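Local atomic coordinates of protein PES4 (Saccharomyces cerevisiae, PDB entry 6EXX), a protein that probably binds RNA, including mRNA 3'-UTRs and poly(A) or poly(U) tracts, and is represented here by its fourth RNA recognition motif. Residues K1-L7 and G47-N53; C14-K20 and K32-D36; L22-I28 and R59-L64. All coordinates share one frame; numbering follows the deposited sequence. Where two conformers were deposited one is given.

Contact 1 (K1-L7 and G47-N53)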
loop_
_atom_site.group_PDB
_atom_site.type_symbol
_atom_site.label_atom_id
_atom_site.label_comp_id
_atom_site.label_asym_id
_atom_site.label_seq_id
_atom_site.Cartn_x
_atom_site.Cartn_y
_atom_site.Cartn_z
ATOM N N LYS A 1 14.867 8.306 7.384
ATOM C CA LYS A 1 14.020 9.392 6.906
ATOM C C LYS A 1 12.654 8.851 6.516
ATOM O O LYS A 1 12.562 7.923 5.715
ATOM C CB LYS A 1 14.675 10.076 5.709
ATOM C CG LYS A 1 13.956 11.311 5.211
ATOM C CD LYS A 1 14.850 12.106 4.268
ATOM C CE LYS A 1 14.255 12.204 2.871
ATOM N NZ LYS A 1 13.012 13.025 2.844
ATOM N N ILE A 2 11.601 9.425 7.089
ATOM C CA ILE A 2 10.236 8.971 6.833
ATOM C C ILE A 2 9.986 8.847 5.338
ATOM O O ILE A 2 10.348 9.739 4.559
ATOM C CB ILE A 2 9.219 9.932 7.474
ATOM C CG1 ILE A 2 9.346 9.860 8.994
ATOM C CG2 ILE A 2 7.789 9.591 7.063
ATOM C CD1 ILE A 2 8.678 10.991 9.728
ATOM N N SER A 3 9.374 7.733 4.951
ATOM C CA SER A 3 9.105 7.442 3.560
ATOM C C SER A 3 7.663 7.001 3.467
ATOM O O SER A 3 7.256 6.064 4.150
ATOM C CB SER A 3 10.031 6.333 3.076
ATOM O OG SER A 3 9.904 6.134 1.683
ATOM N N THR A 4 6.890 7.685 2.635
ATOM C CA THR A 4 5.482 7.366 2.475
ATOM C C THR A 4 5.212 6.850 1.081
ATOM O O THR A 4 5.592 7.465 0.092
ATOM C CB THR A 4 4.611 8.584 2.766
ATOM O OG1 THR A 4 4.912 9.049 4.078
ATOM C CG2 THR A 4 3.142 8.230 2.702
ATOM N N LEU A 5 4.540 5.707 1.030
ATOM C CA LEU A 5 4.132 5.078 -0.209
ATOM C C LEU A 5 2.649 5.329 -0.384
ATOM O O LEU A 5 1.837 4.831 0.389
ATOM C CB LEU A 5 4.380 3.579 -0.106
ATOM C CG LEU A 5 3.973 2.727 -1.301
ATOM C CD1 LEU A 5 4.667 3.212 -2.554
ATOM C CD2 LEU A 5 4.285 1.264 -1.039
ATOM N N PHE A 6 2.285 6.099 -1.401
ATOM C CA PHE A 6 0.888 6.323 -1.739
ATOM C C PHE A 6 0.409 5.225 -2.675
ATOM O O PHE A 6 1.137 4.770 -3.563
ATOM C CB PHE A 6 0.688 7.713 -2.345
ATOM C CG PHE A 6 0.767 8.806 -1.324
ATOM C CD1 PHE A 6 1.988 9.323 -0.936
ATOM C CD2 PHE A 6 -0.379 9.287 -0.721
ATOM C CE1 PHE A 6 2.060 10.328 0.018
ATOM C CE2 PHE A 6 -0.312 10.288 0.233
ATOM C CZ PHE A 6 0.911 10.799 0.601
ATOM N N LEU A 7 -0.816 4.785 -2.420
ATOM C CA LEU A 7 -1.412 3.643 -3.084
ATOM C C LEU A 7 -2.768 4.024 -3.647
ATOM O O LEU A 7 -3.538 4.729 -2.993
ATOM C CB LEU A 7 -1.616 2.505 -2.082
ATOM C CG LEU A 7 -0.358 1.951 -1.427
ATOM C CD1 LEU A 7 -0.718 0.922 -0.380
ATOM C CD2 LEU A 7 0.593 1.368 -2.462
ATOM N N GLY A 47 -4.957 5.194 -0.453
ATOM C CA GLY A 47 -4.438 5.573 0.836
ATOM C C GLY A 47 -2.932 5.588 0.797
ATOM O O GLY A 47 -2.332 5.893 -0.242
ATOM N N PHE A 48 -2.315 5.250 1.918
ATOM C CA PHE A 48 -0.866 5.270 1.981
ATOM C C PHE A 48 -0.359 4.400 3.107
ATOM O O PHE A 48 -1.104 4.032 4.022
ATOM C CB PHE A 48 -0.346 6.703 2.163
ATOM C CG PHE A 48 -0.805 7.354 3.436
ATOM C CD1 PHE A 48 -0.099 7.185 4.622
ATOM C CD2 PHE A 48 -1.937 8.147 3.452
ATOM C CE1 PHE A 48 -0.528 7.783 5.792
ATOM C CE2 PHE A 48 -2.367 8.751 4.618
ATOM C CZ PHE A 48 -1.661 8.571 5.786
ATOM N N ILE A 49 0.923 4.072 3.025
ATOM C CA ILE A 49 1.638 3.489 4.141
ATOM C C ILE A 49 2.817 4.402 4.428
ATOM O O ILE A 49 3.626 4.692 3.536
ATOM C CB ILE A 49 2.145 2.058 3.869
ATOM C CG1 ILE A 49 0.998 1.151 3.396
ATOM C CG2 ILE A 49 2.808 1.522 5.128
ATOM C CD1 ILE A 49 1.477 -0.208 2.899
ATOM N N LYS A 50 2.911 4.855 5.675
ATOM C CA LYS A 50 4.000 5.718 6.108
ATOM C C LYS A 50 5.005 4.849 6.835
ATOM O O LYS A 50 4.680 4.255 7.861
ATOM C CB LYS A 50 3.505 6.820 7.039
ATOM C CG LYS A 50 4.596 7.825 7.399
ATOM C CD LYS A 50 4.251 8.713 8.587
ATOM C CE LYS A 50 2.971 9.477 8.407
ATOM N NZ LYS A 50 2.739 10.331 9.602
ATOM N N PHE A 51 6.212 4.779 6.285
ATOM C CA PHE A 51 7.285 3.958 6.832
ATOM C C PHE A 51 8.309 4.794 7.593
ATOM O O PHE A 51 8.459 5.995 7.362
ATOM C CB PHE A 51 8.003 3.211 5.709
ATOM C CG PHE A 51 7.129 2.241 4.971
ATOM C CD1 PHE A 51 6.944 0.955 5.456
ATOM C CD2 PHE A 51 6.508 2.603 3.789
ATOM C CE1 PHE A 51 6.163 0.056 4.771
ATOM C CE2 PHE A 51 5.724 1.700 3.111
ATOM C CZ PHE A 51 5.548 0.433 3.605
ATOM N N ARG A 52 9.028 4.133 8.492
ATOM C CA ARG A 52 10.060 4.781 9.284
ATOM C C ARG A 52 11.277 5.192 8.468
ATOM O O ARG A 52 11.991 6.113 8.857
ATOM C CB ARG A 52 10.499 3.848 10.408
ATOM C CG ARG A 52 9.389 3.473 11.349
ATOM C CD ARG A 52 9.757 2.262 12.193
ATOM N NE ARG A 52 8.661 1.876 13.076
ATOM C CZ ARG A 52 8.447 2.390 14.281
ATOM N NH1 ARG A 52 9.254 3.321 14.772
ATOM N NH2 ARG A 52 7.419 1.970 14.999
ATOM N N ASN A 53 11.523 4.504 7.360
ATOM C CA ASN A 53 12.690 4.784 6.542
ATOM C C ASN A 53 12.485 4.221 5.143
ATOM O O ASN A 53 11.524 3.485 4.880
ATOM C CB ASN A 53 13.965 4.226 7.186
ATOM C CG ASN A 53 13.836 2.772 7.560
ATOM O OD1 ASN A 53 13.551 1.925 6.713
ATOM N ND2 ASN A 53 14.040 2.472 8.839
#

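Contact 2 (C14-K20 and K32-D36)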
loop_
_atom_site.group_PDB
_atom_site.type_symbol
_atom_site.label_atom_id
_atom_site.label_comp_id
_atom_site.label_asym_id
_atom_site.label_seq_id
_atom_site.Cartn_x
_atom_site.Cartn_y
_atom_site.Cartn_z
ATOM N N CYS A 14 -7.504 -5.955 -1.548
ATOM C CA CYS A 14 -6.207 -5.369 -1.228
ATOM C C CYS A 14 -6.408 -4.347 -0.110
ATOM O O CYS A 14 -6.268 -3.124 -0.293
ATOM C CB CYS A 14 -5.583 -4.715 -2.453
ATOM S SG CYS A 14 -3.839 -4.309 -2.223
ATOM N N ASN A 15 -6.768 -4.877 1.056
ATOM C CA ASN A 15 -7.279 -4.070 2.143
ATOM C C ASN A 15 -6.250 -3.846 3.250
ATOM O O ASN A 15 -5.104 -4.277 3.155
ATOM C CB ASN A 15 -8.585 -4.674 2.681
ATOM C CG ASN A 15 -8.430 -6.083 3.228
ATOM O OD1 ASN A 15 -7.336 -6.576 3.446
ATOM N ND2 ASN A 15 -9.559 -6.737 3.460
ATOM N N LYS A 16 -6.649 -3.144 4.299
ATOM C CA LYS A 16 -5.715 -2.799 5.360
ATOM C C LYS A 16 -5.120 -4.048 5.996
ATOM O O LYS A 16 -3.936 -4.094 6.325
ATOM C CB LYS A 16 -6.401 -1.935 6.426
ATOM C CG LYS A 16 -5.487 -1.539 7.580
ATOM C CD LYS A 16 -6.187 -0.661 8.600
ATOM C CE LYS A 16 -5.202 -0.141 9.639
ATOM N NZ LYS A 16 -5.864 0.557 10.779
ATOM N N GLU A 17 -5.943 -5.074 6.159
ATOM C CA GLU A 17 -5.498 -6.312 6.774
ATOM C C GLU A 17 -4.438 -6.997 5.918
ATOM O O GLU A 17 -3.459 -7.546 6.435
ATOM C CB GLU A 17 -6.692 -7.242 6.993
ATOM C CG GLU A 17 -7.650 -6.776 8.082
ATOM C CD GLU A 17 -8.369 -5.479 7.746
ATOM O OE1 GLU A 17 -8.844 -5.315 6.599
ATOM O OE2 GLU A 17 -8.474 -4.621 8.645
ATOM N N PHE A 18 -4.637 -6.970 4.610
ATOM C CA PHE A 18 -3.664 -7.533 3.686
ATOM C C PHE A 18 -2.346 -6.758 3.773
ATOM O O PHE A 18 -1.271 -7.345 3.846
ATOM C CB PHE A 18 -4.225 -7.476 2.273
ATOM C CG PHE A 18 -3.286 -7.975 1.218
ATOM C CD1 PHE A 18 -2.811 -9.277 1.245
ATOM C CD2 PHE A 18 -2.897 -7.147 0.184
ATOM C CE1 PHE A 18 -1.959 -9.726 0.261
ATOM C CE2 PHE A 18 -2.056 -7.600 -0.809
ATOM C CZ PHE A 18 -1.587 -8.883 -0.769
ATOM N N LEU A 19 -2.421 -5.429 3.764
ATOM C CA LEU A 19 -1.223 -4.599 3.830
ATOM C C LEU A 19 -0.478 -4.798 5.148
ATOM O O LEU A 19 0.748 -4.859 5.179
ATOM C CB LEU A 19 -1.573 -3.127 3.630
ATOM C CG LEU A 19 -2.187 -2.782 2.271
ATOM C CD1 LEU A 19 -2.582 -1.334 2.257
ATOM C CD2 LEU A 19 -1.259 -3.104 1.100
ATOM N N LYS A 20 -1.223 -4.924 6.246
ATOM C CA LYS A 20 -0.613 -5.175 7.543
ATOM C C LYS A 20 0.107 -6.523 7.534
ATOM O O LYS A 20 1.209 -6.662 8.064
ATOM C CB LYS A 20 -1.690 -5.152 8.629
ATOM C CG LYS A 20 -1.152 -5.347 10.026
ATOM C CD LYS A 20 -2.239 -5.178 11.089
ATOM C CE LYS A 20 -3.217 -6.346 11.103
ATOM N NZ LYS A 20 -4.323 -6.177 12.099
ATOM N N LYS A 32 2.147 4.058 9.962
ATOM C CA LYS A 32 0.709 4.101 9.722
ATOM C C LYS A 32 0.359 3.397 8.421
ATOM O O LYS A 32 1.016 3.610 7.417
ATOM C CB LYS A 32 0.236 5.560 9.641
ATOM C CG LYS A 32 -1.278 5.730 9.544
ATOM C CD LYS A 32 -1.940 5.567 10.906
ATOM C CE LYS A 32 -3.428 5.876 10.855
ATOM N NZ LYS A 32 -4.199 4.800 10.175
ATOM N N ILE A 33 -0.694 2.586 8.451
ATOM C CA ILE A 33 -1.345 2.097 7.241
ATOM C C ILE A 33 -2.708 2.750 7.222
ATOM O O ILE A 33 -3.457 2.621 8.183
ATOM C CB ILE A 33 -1.518 0.572 7.242
ATOM C CG1 ILE A 33 -0.149 -0.094 7.295
ATOM C CG2 ILE A 33 -2.303 0.123 6.008
ATOM C CD1 ILE A 33 -0.194 -1.610 7.437
ATOM N N GLN A 34 -3.035 3.461 6.154
ATOM C CA GLN A 34 -4.277 4.212 6.106
ATOM C C GLN A 34 -4.918 4.116 4.734
ATOM O O GLN A 34 -4.395 4.653 3.767
ATOM C CB GLN A 34 -3.993 5.675 6.433
ATOM C CG GLN A 34 -5.217 6.578 6.377
ATOM C CD GLN A 34 -5.031 7.844 7.179
ATOM O OE1 GLN A 34 -4.585 7.801 8.323
ATOM N NE2 GLN A 34 -5.356 8.978 6.580
ATOM N N ILE A 35 -6.039 3.416 4.640
ATOM C CA ILE A 35 -6.816 3.390 3.404
ATOM C C ILE A 35 -8.042 4.251 3.620
ATOM O O ILE A 35 -9.016 3.807 4.218
ATOM C CB ILE A 35 -7.248 1.969 2.998
ATOM C CG1 ILE A 35 -6.022 1.126 2.647
ATOM C CG2 ILE A 35 -8.210 2.028 1.806
ATOM C CD1 ILE A 35 -6.349 -0.324 2.344
ATOM N N ASP A 36 -7.979 5.481 3.116
ATOM C CA ASP A 36 -8.914 6.541 3.467
ATOM C C ASP A 36 -9.700 7.108 2.296
ATOM O O ASP A 36 -10.426 8.080 2.469
ATOM C CB ASP A 36 -8.154 7.689 4.170
ATOM C CG ASP A 36 -7.002 8.251 3.329
ATOM O OD1 ASP A 36 -6.855 7.856 2.158
ATOM O OD2 ASP A 36 -6.249 9.114 3.839
#

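Contact 3 (L22-I28 and R59-L64)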
loop_
_atom_site.group_PDB
_atom_site.type_symbol
_atom_site.label_atom_id
_atom_site.label_comp_id
_atom_site.label_asym_id
_atom_site.label_seq_id
_atom_site.Cartn_x
_atom_site.Cartn_y
_atom_site.Cartn_z
ATOM N N LEU A 22 1.412 -8.025 4.901
ATOM C CA LEU A 22 2.635 -7.898 4.113
ATOM C C LEU A 22 3.758 -7.297 4.944
ATOM O O LEU A 22 4.898 -7.757 4.893
ATOM C CB LEU A 22 2.399 -7.035 2.882
ATOM C CG LEU A 22 1.445 -7.590 1.826
ATOM C CD1 LEU A 22 1.297 -6.612 0.674
ATOM C CD2 LEU A 22 1.873 -8.963 1.318
ATOM N N CYS A 23 3.436 -6.268 5.720
ATOM C CA CYS A 23 4.440 -5.648 6.566
ATOM C C CYS A 23 4.933 -6.639 7.627
ATOM O O CYS A 23 6.136 -6.770 7.842
ATOM C CB CYS A 23 3.881 -4.378 7.211
ATOM S SG CYS A 23 3.634 -3.016 6.050
ATOM N N HIS A 24 4.013 -7.352 8.270
ATOM C CA HIS A 24 4.394 -8.356 9.260
ATOM C C HIS A 24 5.305 -9.418 8.648
ATOM O O HIS A 24 6.274 -9.853 9.268
ATOM C CB HIS A 24 3.153 -9.033 9.855
ATOM C CG HIS A 24 2.457 -8.231 10.907
ATOM N ND1 HIS A 24 1.114 -8.386 11.188
ATOM C CD2 HIS A 24 2.911 -7.286 11.761
ATOM C CE1 HIS A 24 0.772 -7.560 12.159
ATOM N NE2 HIS A 24 1.842 -6.877 12.523
ATOM N N GLN A 25 4.996 -9.841 7.428
ATOM C CA GLN A 25 5.777 -10.893 6.781
ATOM C C GLN A 25 7.214 -10.451 6.510
ATOM O O GLN A 25 8.112 -11.283 6.416
ATOM C CB GLN A 25 5.092 -11.360 5.495
ATOM C CG GLN A 25 3.824 -12.174 5.742
ATOM C CD GLN A 25 4.106 -13.443 6.502
ATOM O OE1 GLN A 25 3.628 -13.642 7.622
ATOM N NE2 GLN A 25 4.904 -14.307 5.903
ATOM N N GLU A 26 7.421 -9.139 6.399
ATOM C CA GLU A 26 8.737 -8.550 6.163
ATOM C C GLU A 26 9.395 -8.031 7.443
ATOM O O GLU A 26 10.459 -7.423 7.385
ATOM C CB GLU A 26 8.614 -7.410 5.152
ATOM C CG GLU A 26 8.489 -7.869 3.721
ATOM C CD GLU A 26 9.789 -8.455 3.172
ATOM O OE1 GLU A 26 10.870 -8.200 3.755
ATOM O OE2 GLU A 26 9.736 -9.191 2.161
ATOM N N ASN A 27 8.768 -8.264 8.596
ATOM C CA ASN A 27 9.266 -7.743 9.865
ATOM C C ASN A 27 9.408 -6.222 9.822
ATOM O O ASN A 27 10.365 -5.661 10.349
ATOM C CB ASN A 27 10.604 -8.387 10.240
ATOM C CG ASN A 27 11.019 -8.082 11.661
ATOM O OD1 ASN A 27 10.194 -8.054 12.573
ATOM N ND2 ASN A 27 12.299 -7.814 11.853
ATOM N N ILE A 28 8.437 -5.572 9.191
ATOM C CA ILE A 28 8.398 -4.118 9.071
ATOM C C ILE A 28 7.284 -3.558 9.931
ATOM O O ILE A 28 6.158 -4.058 9.893
ATOM C CB ILE A 28 8.173 -3.696 7.607
ATOM C CG1 ILE A 28 9.430 -3.999 6.793
ATOM C CG2 ILE A 28 7.790 -2.212 7.502
ATOM C CD1 ILE A 28 9.246 -3.896 5.317
ATOM N N ARG A 59 10.947 -2.477 0.421
ATOM C CA ARG A 59 10.539 -3.867 0.336
ATOM C C ARG A 59 9.054 -4.004 0.006
ATOM O O ARG A 59 8.657 -4.860 -0.793
ATOM C CB ARG A 59 10.898 -4.615 1.621
ATOM C CG ARG A 59 12.377 -4.500 1.975
ATOM C CD ARG A 59 12.954 -5.738 2.648
ATOM N NE ARG A 59 12.449 -5.941 4.004
ATOM C CZ ARG A 59 12.858 -5.269 5.078
ATOM N NH1 ARG A 59 13.771 -4.310 4.981
ATOM N NH2 ARG A 59 12.337 -5.559 6.263
ATOM N N ILE A 60 8.228 -3.149 0.595
ATOM C CA ILE A 60 6.798 -3.197 0.334
ATOM C C ILE A 60 6.462 -2.611 -1.048
ATOM O O ILE A 60 5.623 -3.153 -1.770
ATOM C CB ILE A 60 6.016 -2.504 1.473
ATOM C CG1 ILE A 60 6.307 -3.186 2.820
ATOM C CG2 ILE A 60 4.532 -2.486 1.174
ATOM C CD1 ILE A 60 5.997 -4.664 2.854
ATOM N N PHE A 61 7.135 -1.535 -1.441
ATOM C CA PHE A 61 7.000 -1.015 -2.789
ATOM C C PHE A 61 7.279 -2.099 -3.823
ATOM O O PHE A 61 6.540 -2.271 -4.790
ATOM C CB PHE A 61 7.950 0.154 -3.019
ATOM C CG PHE A 61 7.960 0.635 -4.431
ATOM C CD1 PHE A 61 7.023 1.540 -4.876
ATOM C CD2 PHE A 61 8.892 0.164 -5.332
ATOM C CE1 PHE A 61 7.022 1.979 -6.183
ATOM C CE2 PHE A 61 8.887 0.602 -6.638
ATOM C CZ PHE A 61 7.957 1.513 -7.058
ATOM N N ASN A 62 8.361 -2.838 -3.634
ATOM C CA ASN A 62 8.725 -3.857 -4.604
ATOM C C ASN A 62 7.619 -4.894 -4.756
ATOM O O ASN A 62 7.336 -5.345 -5.865
ATOM C CB ASN A 62 10.037 -4.543 -4.206
ATOM C CG ASN A 62 11.255 -3.685 -4.441
ATOM O OD1 ASN A 62 11.233 -2.743 -5.227
ATOM N ND2 ASN A 62 12.349 -4.043 -3.791
ATOM N N PHE A 63 7.012 -5.281 -3.642
ATOM C CA PHE A 63 5.956 -6.276 -3.663
ATOM C C PHE A 63 4.681 -5.763 -4.341
ATOM O O PHE A 63 4.021 -6.489 -5.085
ATOM C CB PHE A 63 5.647 -6.724 -2.230
ATOM C CG PHE A 63 4.679 -7.868 -2.153
ATOM C CD1 PHE A 63 3.317 -7.634 -2.146
ATOM C CD2 PHE A 63 5.124 -9.174 -2.083
ATOM C CE1 PHE A 63 2.413 -8.683 -2.077
ATOM C CE2 PHE A 63 4.221 -10.224 -2.005
ATOM C CZ PHE A 63 2.870 -9.966 -2.008
ATOM N N LEU A 64 4.322 -4.516 -4.056
ATOM C CA LEU A 64 3.041 -3.976 -4.495
ATOM C C LEU A 64 3.050 -3.328 -5.859
ATOM O O LEU A 64 2.015 -3.292 -6.510
ATOM C CB LEU A 64 2.521 -2.951 -3.498
ATOM C CG LEU A 64 2.033 -3.510 -2.166
ATOM C CD1 LEU A 64 1.722 -2.373 -1.214
ATOM C CD2 LEU A 64 0.822 -4.415 -2.345
#

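Contact 1 (K1-L7 and G47-N53)
F48 holds CG between its backbone N and carbonyl carbon (chi1 62°), whereas F6 turns CG anti to its carbonyl carbon (chi1 -74°); the two side chains then run side by side in the same direction. F48 CB sits over one face of the F6 ring, 4.2 Å from its centroid, in a CH-pi contact, and the ring planes are inclined at 48°. T4 CG2 packs against F48 CB at 3.8 Å, while its OG1 lies beside the aliphatic K50 CG, which also meets I2 CG2.

The backbones are antiparallel, with S3-F51, L5-I49 and L7-G47 as hydrogen-bonded pairs, each closed by two N-H...O bonds. The shortest runs from F51 N to S3 O, 2.7 Å.

On the sheet face carrying S3, L5, L7, I49 and F51, the edge of the F51 ring takes L5 CB against CE2 at 4.0 Å, and L7 CD1 meets I49 CD1. F6 and F48 belong to the other face, in the RNP2 and RNP1 motifs of the family. Strands 3-10 and 44-51 are the central pair of the RRM sheet, flanked by 72-78 and 32-39; helix 54-64 packs on S3, L5 and F51.

Contact 2 (C14-K20 and K32-D36)
Two isoleucines of strand 32-36, I33 and I35, carry the apolar part of this contact, both directed at the first turns of the helix. L19 CD1 touches both, 3.9 Å from I35 CD1 and 4.0 Å from I33 CG2. I35 holds CG1 anti to its carbonyl carbon (chi1 -66°) and continues extended, which, in the conformer described, carries CD1 to the start of the helix, 3.4 Å from K16 N and close to the carbonyl carbon of N15. One turn further on, I33 CD1 rests against the backbone of K20, 3.6 Å from its CA, while I33 CG2 meets the methylenes of K16 at CG.

Helix 16-25 and strand 32-39 are the first helix and second strand of the βαββαβ RRM fold; the short segments run nearly antiparallel, at 156°, with axes 9.0 Å apart. The inner side of the helix is thereby seated on an edge strand of the sheet; L19 also reaches L7 of strand 3-10, and I33 and I35 touch I49 and Y45 of strand 44-51, respectively.

No hydrogen bond joins the two segments; the polar groups lie at the margins. The fully extended K16 chain runs across I33 and lays CE 3.6 Å from I33 O. That same carbonyl accepts a bond from K32 NZ, which stands above its plane. The two ammonium groups, K16 NZ and K32 NZ, come within 4.6 Å, so some mutual repulsion is likely.

Capping fixes the helix start: N15 OD1 accepts from F18 N at 3.0 Å, as an N-cap. On the strand side facing away from the helix, Q34 NE2 donates to D36 OD2 on the anti side of the carboxylate but tilted out of its plane, while staying in the Q34 amide plane.

Contact 3 (L22-I28 and R59-L64)
I60 is the central bump: its CD1 end pushes toward the end of helix 16-25 and fills a hollow walled by L22, C23, E26 and I28. CD1 rests 3.9 Å from L22 O and also meets E26 CG, while CG1 touches I28 CD1, likewise at 3.9 Å, and the sulfur of C23.

A second bump is the forked end of L22. It points across the F63 side chain at about a right angle, and CD2 presses on one face of the ring, 3.4 Å from F63 CE1; CD1 lies against both that ring and L64 CD2. F63 keeps CG anti to its backbone N (chi1 -173°), which swings the ring over to receive the leucine.

At the other end R59 folds back, bent at chi2 and chi3, and grips E26 with two nitrogens: NE forms a salt bridge to its carboxylate OE1 at 2.8 Å, from above the carboxylate plane, and NH2 donates to its backbone O at 2.9 Å. Carboxylate and guanidinium planes stand 57° apart. Both acceptors lie close to the guanidinium plane, so the pair of bonds fixes its rotation. I28 CD1 lies over one face, toward its rim, and I28 CG1 comes 3.3 Å from R59 NH2. E26 O belongs to the helix end, which N27 closes with positive phi in a Schellman motif.

Helices 16-25 and 54-64 are the two helices of the RRM, packed on one side of its sheet: I28 and I60 rest on F51 of strand 44-51, and L64 on L7 of strand 3-10.

Contacts 1, 2 and 3 have centres about 12 Å from one another and share the hydrophobic core of a single RRM. Contacts 1 and 2 are joined through the sheet: F48 N lies 2.8 Å from Q34 O and K50 N 2.9 Å from K32 O, probable hydrogen bonds that add the edge strand. Contact 3 packs on the helix-side face of contact 1, with F51 CZ 3.7 Å from I60 CB and L5 CD1 3.7 Å from F61 CD1. Contacts 2 and 3 both use helix 16-25, and L19 CD2 meets L64 CD1 at 3.8 Å. The helices cover one sheet face; the opposite one, bearing F6 and F48, is probably the RNA-binding side, as in other RRMs.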